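Local coordinates for type III effector (Vibrio parahaemolyticus, PDB 2QHQ), which is of unknown biochemical function but belongs to the HopJ family of type III effectors, so it may act as a secreted bacterial effector, at residues 15-20 with 67-72; 86-91 with 102-107. One frame throughout, in Å; residues are numbered along the deposited sequence.

Interaction 1 of 2, residues 15-20 with 67-72; sequences QQFLDA and FAFGLL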
ATOM      1  N   GLN B  15       0.305  -3.345 -15.655  1.00 13.42           N
ATOM      2  CA  GLN B  15       0.129  -1.898 -15.826  1.00 13.57           C
ATOM      3  C   GLN B  15      -1.239  -1.552 -16.424  1.00 13.38           C
ATOM      4  O   GLN B  15      -1.914  -0.627 -15.936  1.00 12.68           O
ATOM      5  CB  GLN B  15       1.258  -1.275 -16.665  1.00 13.48           C
ATOM      6  CG  GLN B  15       1.210   0.272 -16.690  1.00 15.92           C
ATOM      7  CD  GLN B  15       1.402   0.871 -15.304  1.00 19.58           C
ATOM      8  OE1 GLN B  15       2.381   0.564 -14.619  1.00 21.28           O
ATOM      9  NE2 GLN B  15       0.463   1.714 -14.877  1.00 19.60           N
ATOM     10  N   GLN B  16      -1.634  -2.271 -17.483  1.00 13.23           N
ATOM     11  CA  GLN B  16      -2.918  -1.998 -18.135  1.00 13.67           C
ATOM     12  C   GLN B  16      -4.066  -2.227 -17.160  1.00 13.28           C
ATOM     13  O   GLN B  16      -5.030  -1.462 -17.136  1.00 12.17           O
ATOM     14  CB  GLN B  16      -3.117  -2.869 -19.379  1.00 14.79           C
ATOM     15  CG  GLN B  16      -4.397  -2.549 -20.147  1.00 16.49           C
ATOM     16  CD  GLN B  16      -4.448  -1.120 -20.654  1.00 20.22           C
ATOM     17  OE1 GLN B  16      -3.421  -0.523 -20.977  1.00 22.32           O
ATOM     18  NE2 GLN B  16      -5.654  -0.557 -20.722  1.00 24.33           N
ATOM     19  N   PHE B  17      -3.959  -3.280 -16.358  1.00 12.84           N
ATOM     20  CA  PHE B  17      -5.006  -3.537 -15.368  1.00 12.52           C
ATOM     21  C   PHE B  17      -5.165  -2.345 -14.416  1.00 12.56           C
ATOM     22  O   PHE B  17      -6.281  -1.876 -14.175  1.00 13.17           O
ATOM     23  CB  PHE B  17      -4.741  -4.807 -14.561  1.00 12.67           C
ATOM     24  CG  PHE B  17      -5.721  -5.005 -13.451  1.00 11.56           C
ATOM     25  CD1 PHE B  17      -6.980  -5.559 -13.702  1.00 11.07           C
ATOM     26  CD2 PHE B  17      -5.408  -4.598 -12.162  1.00 13.63           C
ATOM     27  CE1 PHE B  17      -7.905  -5.720 -12.665  1.00 11.50           C
ATOM     28  CE2 PHE B  17      -6.326  -4.761 -11.112  1.00 12.72           C
ATOM     29  CZ  PHE B  17      -7.570  -5.328 -11.366  1.00 12.29           C
ATOM     30  N   LEU B  18      -4.036  -1.856 -13.893  1.00 12.38           N
ATOM     31  CA  LEU B  18      -4.025  -0.736 -12.934  1.00 11.89           C
ATOM     32  C   LEU B  18      -4.566   0.536 -13.608  1.00 12.04           C
ATOM     33  O   LEU B  18      -5.315   1.305 -12.997  1.00 11.98           O
ATOM     34  CB  LEU B  18      -2.603  -0.513 -12.383  1.00 11.76           C
ATOM     35  CG  LEU B  18      -2.066  -1.643 -11.480  1.00 11.93           C
ATOM     36  CD1 LEU B  18      -0.611  -1.407 -11.089  1.00 12.60           C
ATOM     37  CD2 LEU B  18      -2.921  -1.805 -10.216  1.00 11.88           C
ATOM     38  N   ASP B  19      -4.203   0.744 -14.875  1.00 12.50           N
ATOM     39  CA  ASP B  19      -4.687   1.902 -15.633  1.00 12.55           C
ATOM     40  C   ASP B  19      -6.204   1.833 -15.833  1.00 12.63           C
ATOM     41  O   ASP B  19      -6.915   2.847 -15.691  1.00 12.90           O
ATOM     42  CB  ASP B  19      -3.965   1.991 -16.990  1.00 13.25           C
ATOM     43  CG  ASP B  19      -2.510   2.419 -16.863  1.00 14.59           C
ATOM     44  OD1 ASP B  19      -2.084   2.880 -15.773  1.00 16.56           O
ATOM     45  OD2 ASP B  19      -1.797   2.340 -17.885  1.00 15.58           O
ATOM     46  N   ALA B  20      -6.689   0.634 -16.152  1.00 11.96           N
ATOM     47  CA  ALA B  20      -8.106   0.400 -16.345  1.00 12.38           C
ATOM     48  C   ALA B  20      -8.866   0.613 -15.040  1.00 12.30           C
ATOM     49  O   ALA B  20      -9.911   1.261 -15.015  1.00 13.00           O
ATOM     50  CB  ALA B  20      -8.339  -0.997 -16.886  1.00 12.29           C
ATOM     51  N   PHE B  67      -6.235  -7.557  -0.708  1.00 11.45           N
ATOM     52  CA  PHE B  67      -5.633  -6.534   0.152  1.00 10.92           C
ATOM     53  C   PHE B  67      -4.113  -6.473   0.027  1.00 10.82           C
ATOM     54  O   PHE B  67      -3.540  -5.376   0.062  1.00 10.04           O
ATOM     55  CB  PHE B  67      -6.077  -6.680   1.606  1.00 10.91           C
ATOM     56  CG  PHE B  67      -7.530  -6.456   1.785  1.00 10.60           C
ATOM     57  CD1 PHE B  67      -8.075  -5.206   1.493  1.00 12.56           C
ATOM     58  CD2 PHE B  67      -8.364  -7.478   2.239  1.00 11.37           C
ATOM     59  CE1 PHE B  67      -9.439  -4.972   1.633  1.00 12.56           C
ATOM     60  CE2 PHE B  67      -9.762  -7.249   2.383  1.00 10.96           C
ATOM     61  CZ  PHE B  67     -10.283  -6.009   2.075  1.00 11.71           C
ATOM     62  N   ALA B  68      -3.459  -7.630  -0.119  1.00  9.89           N
ATOM     63  CA  ALA B  68      -2.006  -7.615  -0.307  1.00  9.70           C
ATOM     64  C   ALA B  68      -1.643  -6.885  -1.621  1.00 10.72           C
ATOM     65  O   ALA B  68      -0.693  -6.097  -1.670  1.00 11.16           O
ATOM     66  CB  ALA B  68      -1.457  -9.031  -0.290  1.00 10.54           C
ATOM     67  N   PHE B  69      -2.447  -7.131  -2.649  1.00  9.54           N
ATOM     68  CA  PHE B  69      -2.299  -6.508  -3.968  1.00 10.35           C
ATOM     69  C   PHE B  69      -2.527  -4.998  -3.866  1.00 10.55           C
ATOM     70  O   PHE B  69      -1.788  -4.204  -4.472  1.00 10.62           O
ATOM     71  CB  PHE B  69      -3.278  -7.197  -4.936  1.00 10.12           C
ATOM     72  CG  PHE B  69      -3.329  -6.587  -6.312  1.00 10.81           C
ATOM     73  CD1 PHE B  69      -2.374  -6.927  -7.262  1.00 10.43           C
ATOM     74  CD2 PHE B  69      -4.342  -5.693  -6.654  1.00 10.75           C
ATOM     75  CE1 PHE B  69      -2.427  -6.382  -8.559  1.00  9.87           C
ATOM     76  CE2 PHE B  69      -4.419  -5.138  -7.961  1.00 11.21           C
ATOM     77  CZ  PHE B  69      -3.458  -5.497  -8.909  1.00 11.03           C
ATOM     78  N   GLY B  70      -3.543  -4.606  -3.092  1.00 10.90           N
ATOM     79  CA  GLY B  70      -3.850  -3.183  -2.882  1.00 10.90           C
ATOM     80  C   GLY B  70      -2.713  -2.469  -2.177  1.00 11.29           C
ATOM     81  O   GLY B  70      -2.411  -1.295  -2.478  1.00 10.85           O
ATOM     82  N   LEU B  71      -2.063  -3.169  -1.238  1.00 10.89           N
ATOM     83  CA  LEU B  71      -0.907  -2.595  -0.562  1.00 11.24           C
ATOM     84  C   LEU B  71       0.300  -2.451  -1.485  1.00 11.23           C
ATOM     85  O   LEU B  71       0.925  -1.388  -1.507  1.00 11.56           O
ATOM     86  CB  LEU B  71      -0.519  -3.388   0.688  1.00 11.11           C
ATOM     87  CG  LEU B  71      -1.393  -3.143   1.913  1.00 11.49           C
ATOM     88  CD1 LEU B  71      -0.990  -4.137   3.004  1.00 12.73           C
ATOM     89  CD2 LEU B  71      -1.240  -1.665   2.376  1.00 11.72           C
ATOM     90  N   LEU B  72       0.638  -3.501  -2.233  1.00 10.79           N
ATOM     91  CA  LEU B  72       1.805  -3.424  -3.119  1.00 10.51           C
ATOM     92  C   LEU B  72       1.639  -2.328  -4.174  1.00 10.60           C
ATOM     93  O   LEU B  72       2.603  -1.666  -4.529  1.00 11.30           O
ATOM     94  CB  LEU B  72       2.101  -4.772  -3.776  1.00 10.81           C
ATOM     95  CG  LEU B  72       2.629  -5.898  -2.856  1.00 10.50           C
ATOM     96  CD1 LEU B  72       2.900  -7.150  -3.702  1.00 12.08           C
ATOM     97  CD2 LEU B  72       3.903  -5.450  -2.169  1.00 11.87           C
TER
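Helix 14-23 and helix 67-72 keep their backbones well apart: the nearest CA atoms, those of Leu18 and Gly70, are 10.3 Å from each other, so that Phe17, Leu18 and Phe69 must bridge the distance. This is helix-to-helix packing through long apolar side chains in the mainly helical part of a HopJ-family protein. Phe69 does most of the reaching. Its CG lies anti to the backbone N (chi1 175°), which sends the ring out from its helix toward residues 15-20; its outer atoms CE2 and CZ meet Phe17, and CZ is also the atom nearest Leu18. The CE2 atom of Phe17 lies 3.7 Å from Phe69 CZ, and the two ring planes are inclined at 64° with centroids 5.9 Å apart, an oblique aromatic meeting. Phenylalanine suits both places, being long enough to span the gap and having no polar atom to satisfy in a buried setting. Helix 30-40 lines the same core, touching Phe17 through Thr32, Thr33 and Val36 and Phe69 through Ile37. Elsewhere on residues 15-20, Gln15 NE2 donates to Asp19 OD1 over 2.9 Å, one helical turn on, approaching from above the carboxylate plane. Leu18 also packs on Gln116 of the second subunit, while within the chain one methyl of its branched end, CD2, rests 4.0 Å from Phe69 CZ.

Interaction 2 of 2, residues 86-91 with 102-107; sequences RFYRED and QNIRNF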
ATOM      1  N   ARG B  86     -18.037  -7.890  -8.797  1.00 11.32           N
ATOM      2  CA  ARG B  86     -19.441  -8.099  -8.424  1.00 12.44           C
ATOM      3  C   ARG B  86     -19.654  -8.458  -6.949  1.00 11.35           C
ATOM      4  O   ARG B  86     -20.732  -8.193  -6.413  1.00 11.99           O
ATOM      5  CB  ARG B  86     -20.098  -9.175  -9.300  1.00 12.42           C
ATOM      6  CG  ARG B  86     -20.297  -8.787 -10.741  1.00 14.95           C
ATOM      7  CD  ARG B  86     -20.901  -9.960 -11.527  1.00 15.60           C
ATOM      8  NE  ARG B  86     -20.707  -9.761 -12.967  1.00 22.27           N
ATOM      9  CZ  ARG B  86     -21.655  -9.357 -13.815  1.00 25.12           C
ATOM     10  NH1 ARG B  86     -22.890  -9.099 -13.386  1.00 25.42           N
ATOM     11  NH2 ARG B  86     -21.370  -9.209 -15.107  1.00 25.33           N
ATOM     12  N   PHE B  87     -18.651  -9.042  -6.287  1.00 10.94           N
ATOM     13  CA  PHE B  87     -18.789  -9.317  -4.845  1.00 10.83           C
ATOM     14  C   PHE B  87     -19.052  -8.026  -4.077  1.00 10.80           C
ATOM     15  O   PHE B  87     -19.844  -8.009  -3.124  1.00 10.60           O
ATOM     16  CB  PHE B  87     -17.547 -10.006  -4.240  1.00 11.22           C
ATOM     17  CG  PHE B  87     -17.316 -11.411  -4.723  1.00 11.18           C
ATOM     18  CD1 PHE B  87     -18.348 -12.335  -4.784  1.00 14.71           C
ATOM     19  CD2 PHE B  87     -16.029 -11.825  -5.048  1.00 11.92           C
ATOM     20  CE1 PHE B  87     -18.100 -13.655  -5.184  1.00 15.33           C
ATOM     21  CE2 PHE B  87     -15.771 -13.132  -5.460  1.00 13.19           C
ATOM     22  CZ  PHE B  87     -16.802 -14.045  -5.537  1.00 14.47           C
ATOM     23  N   TYR B  88     -18.372  -6.954  -4.490  1.00 10.60           N
ATOM     24  CA  TYR B  88     -18.597  -5.631  -3.931  1.00 10.79           C
ATOM     25  C   TYR B  88     -19.813  -4.972  -4.568  1.00 10.88           C
ATOM     26  O   TYR B  88     -20.740  -4.572  -3.879  1.00 10.88           O
ATOM     27  CB  TYR B  88     -17.356  -4.755  -4.146  1.00 10.61           C
ATOM     28  CG  TYR B  88     -17.539  -3.295  -3.778  1.00 11.99           C
ATOM     29  CD1 TYR B  88     -17.880  -2.922  -2.484  1.00 11.52           C
ATOM     30  CD2 TYR B  88     -17.328  -2.285  -4.725  1.00 11.90           C
ATOM     31  CE1 TYR B  88     -18.021  -1.566  -2.140  1.00 11.66           C
ATOM     32  CE2 TYR B  88     -17.478  -0.938  -4.388  1.00 11.83           C
ATOM     33  CZ  TYR B  88     -17.822  -0.601  -3.097  1.00 12.68           C
ATOM     34  OH  TYR B  88     -17.961   0.731  -2.757  1.00 14.29           O
ATOM     35  N   ARG B  89     -19.825  -4.868  -5.896  1.00 11.20           N
ATOM     36  CA  ARG B  89     -20.838  -4.059  -6.557  1.00 11.79           C
ATOM     37  C   ARG B  89     -22.255  -4.636  -6.481  1.00 11.39           C
ATOM     38  O   ARG B  89     -23.221  -3.859  -6.498  1.00 11.86           O
ATOM     39  CB  ARG B  89     -20.470  -3.838  -8.032  1.00 10.55           C
ATOM     40  CG  ARG B  89     -19.404  -2.790  -8.210  1.00 12.67           C
ATOM     41  CD  ARG B  89     -19.117  -2.524  -9.672  1.00 16.61           C
ATOM     42  NE  ARG B  89     -18.251  -3.540 -10.271  1.00 19.78           N
ATOM     43  CZ  ARG B  89     -18.665  -4.509 -11.086  1.00 21.16           C
ATOM     44  NH1 ARG B  89     -19.948  -4.639 -11.407  1.00 21.75           N
ATOM     45  NH2 ARG B  89     -17.785  -5.357 -11.582  1.00 21.41           N
ATOM     46  N   GLU B  90     -22.370  -5.961  -6.427  1.00 11.82           N
ATOM     47  CA  GLU B  90     -23.677  -6.649  -6.368  1.00 12.38           C
ATOM     48  C   GLU B  90     -23.942  -7.224  -4.995  1.00 12.41           C
ATOM     49  O   GLU B  90     -24.872  -6.791  -4.312  1.00 12.30           O
ATOM     50  CB  GLU B  90     -23.779  -7.793  -7.396  1.00 13.11           C
ATOM     51  CG  GLU B  90     -23.819  -7.342  -8.830  1.00 13.05           C
ATOM     52  CD  GLU B  90     -23.890  -8.491  -9.848  1.00 14.66           C
ATOM     53  OE1 GLU B  90     -23.910  -9.710  -9.493  1.00 12.26           O
ATOM     54  OE2 GLU B  90     -23.923  -8.158 -11.041  1.00 16.32           O
ATOM     55  N   ASP B  91     -23.130  -8.207  -4.596  1.00 11.41           N
ATOM     56  CA  ASP B  91     -23.406  -8.984  -3.382  1.00 12.00           C
ATOM     57  C   ASP B  91     -23.501  -8.039  -2.184  1.00 11.07           C
ATOM     58  O   ASP B  91     -24.439  -8.122  -1.364  1.00 11.13           O
ATOM     59  CB  ASP B  91     -22.302 -10.036  -3.123  1.00 12.39           C
ATOM     60  CG  ASP B  91     -22.318 -11.197  -4.108  1.00 19.66           C
ATOM     61  OD1 ASP B  91     -22.439 -10.945  -5.315  1.00 19.22           O
ATOM     62  OD2 ASP B  91     -22.201 -12.382  -3.660  1.00 23.58           O
ATOM     63  N   GLN B 102     -17.517 -10.754   4.606  1.00 14.61           N
ATOM     64  CA  GLN B 102     -17.240  -9.935   5.781  1.00 14.73           C
ATOM     65  C   GLN B 102     -16.023  -9.037   5.602  1.00 13.69           C
ATOM     66  O   GLN B 102     -15.971  -7.937   6.155  1.00 13.76           O
ATOM     67  CB  GLN B 102     -17.080 -10.803   7.041  1.00 15.58           C
ATOM     68  CG  GLN B 102     -18.412 -11.189   7.713  1.00 19.75           C
ATOM     69  CD  GLN B 102     -19.271  -9.978   8.097  1.00 23.30           C
ATOM     70  OE1 GLN B 102     -18.794  -9.022   8.722  1.00 26.84           O
ATOM     71  NE2 GLN B 102     -20.548 -10.021   7.728  1.00 23.56           N
ATOM     72  N   ASN B 103     -15.029  -9.497   4.848  1.00 12.80           N
ATOM     73  CA  ASN B 103     -13.881  -8.623   4.609  1.00 12.48           C
ATOM     74  C   ASN B 103     -14.218  -7.374   3.801  1.00 11.90           C
ATOM     75  O   ASN B 103     -13.728  -6.307   4.100  1.00 11.76           O
ATOM     76  CB  ASN B 103     -12.716  -9.391   4.010  1.00 12.55           C
ATOM     77  CG  ASN B 103     -11.989 -10.205   5.051  1.00 12.90           C
ATOM     78  OD1 ASN B 103     -11.291  -9.653   5.886  1.00 13.19           O
ATOM     79  ND2 ASN B 103     -12.150 -11.531   5.002  1.00 12.66           N
ATOM     80  N   ILE B 104     -15.049  -7.517   2.774  1.00 11.87           N
ATOM     81  CA  ILE B 104     -15.506  -6.337   2.026  1.00 11.40           C
ATOM     82  C   ILE B 104     -16.300  -5.405   2.937  1.00 11.13           C
ATOM     83  O   ILE B 104     -16.048  -4.199   2.969  1.00 11.48           O
ATOM     84  CB  ILE B 104     -16.390  -6.721   0.799  1.00 10.53           C
ATOM     85  CG1 ILE B 104     -15.592  -7.588  -0.179  1.00 12.12           C
ATOM     86  CG2 ILE B 104     -16.905  -5.471   0.091  1.00 11.78           C
ATOM     87  CD1 ILE B 104     -16.452  -8.104  -1.400  1.00 12.12           C
ATOM     88  N   ARG B 105     -17.240  -5.971   3.699  1.00 10.74           N
ATOM     89  CA  ARG B 105     -18.118  -5.162   4.544  1.00 10.36           C
ATOM     90  C   ARG B 105     -17.341  -4.431   5.637  1.00 10.89           C
ATOM     91  O   ARG B 105     -17.631  -3.292   5.909  1.00 11.84           O
ATOM     92  CB  ARG B 105     -19.251  -6.003   5.127  1.00  9.60           C
ATOM     93  CG  ARG B 105     -20.188  -6.564   4.059  1.00 10.20           C
ATOM     94  CD  ARG B 105     -21.255  -7.485   4.654  1.00 11.21           C
ATOM     95  NE  ARG B 105     -22.072  -8.040   3.566  1.00 11.19           N
ATOM     96  CZ  ARG B 105     -23.106  -7.422   2.994  1.00 12.40           C
ATOM     97  NH1 ARG B 105     -23.504  -6.200   3.386  1.00 12.05           N
ATOM     98  NH2 ARG B 105     -23.748  -8.031   2.011  1.00 11.33           N
ATOM     99  N   ASN B 106     -16.324  -5.076   6.197  1.00 11.65           N
ATOM    100  CA  ASN B 106     -15.481  -4.442   7.202  1.00 12.06           C
ATOM    101  C   ASN B 106     -14.600  -3.364   6.619  1.00 12.35           C
ATOM    102  O   ASN B 106     -14.443  -2.305   7.204  1.00 12.39           O
ATOM    103  CB  ASN B 106     -14.645  -5.462   7.979  1.00 12.90           C
ATOM    104  CG  ASN B 106     -15.385  -6.006   9.197  1.00 15.48           C
ATOM    105  OD1 ASN B 106     -15.408  -5.376  10.269  1.00 18.15           O
ATOM    106  ND2 ASN B 106     -16.019  -7.148   9.032  1.00 17.07           N
ATOM    107  N   PHE B 107     -14.054  -3.624   5.444  1.00 11.34           N
ATOM    108  CA  PHE B 107     -13.126  -2.673   4.840  1.00 12.13           C
ATOM    109  C   PHE B 107     -13.873  -1.397   4.435  1.00 13.33           C
ATOM    110  O   PHE B 107     -13.311  -0.311   4.487  1.00 13.48           O
ATOM    111  CB  PHE B 107     -12.437  -3.325   3.648  1.00 12.04           C
ATOM    112  CG  PHE B 107     -11.369  -2.475   3.004  1.00 11.23           C
ATOM    113  CD1 PHE B 107     -10.109  -2.350   3.594  1.00 11.93           C
ATOM    114  CD2 PHE B 107     -11.612  -1.833   1.789  1.00 12.01           C
ATOM    115  CE1 PHE B 107      -9.107  -1.578   2.977  1.00 13.35           C
ATOM    116  CE2 PHE B 107     -10.613  -1.056   1.169  1.00 11.18           C
ATOM    117  CZ  PHE B 107      -9.364  -0.933   1.768  1.00 10.25           C
TER
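Ile104 of helix 102-110 points toward helix 86-92 and lies against Phe87 and Tyr88; the short helical segments cross at -77° with axes 10.4 Å apart. From CB the side chain forks. The shorter branch, CG2, comes within 3.8 Å of Tyr88 CD1. The longer branch runs through CG1, anti to the carbonyl carbon (chi1 -61°), and its extended chi2 carries CD1 to Phe87, where it sits 3.6 Å from CB and 3.7 Å from the backbone C. A beta-branched residue thus touches two successive residues at once, and Leu81 and Phe84 add further apolar contact around it. Helix 86-92 makes a wider pi-type turn here, Arg86 O accepting from both Glu90 N and Asp91 N. At the more polar border, Arg105 extends from CG to NE and brings NH2 3.4 Å from Asp91 O, but its clear partners are Asp100, in a salt bridge, and the carbonyl of His95. Asp91 OD2 in turn bonds to His101 NE2. The chemistry therefore divides: apolar carbons join the helices directly, while Arg105 NH2 and Asp91 OD2 bind residues of the segment that connects them.

Interactions 1 and 2 follow one another along the chain, the first closing before the second opens, and all four segments belong to the HopJ homology region. The two contacts are centred 18 Å apart on opposite sides of the chain's centre, yet their segments touch through residues beside them: Phe67 CE1, on helix 67-72, comes 3.3 Å from Phe107 CD1, on helix 102-110, and Asn103 CB also meets the Phe67 ring. This is consistent with a continuous interior. Helix 102-110 also packs on strands 48-50 and 53-55, and helix 67-72 on strand 115-117 of the same antiparallel sheet. The second subunit packs on Gln15, Leu18, Leu71 and Leu72 of interaction 1; no other chain touches the segments of interaction 2.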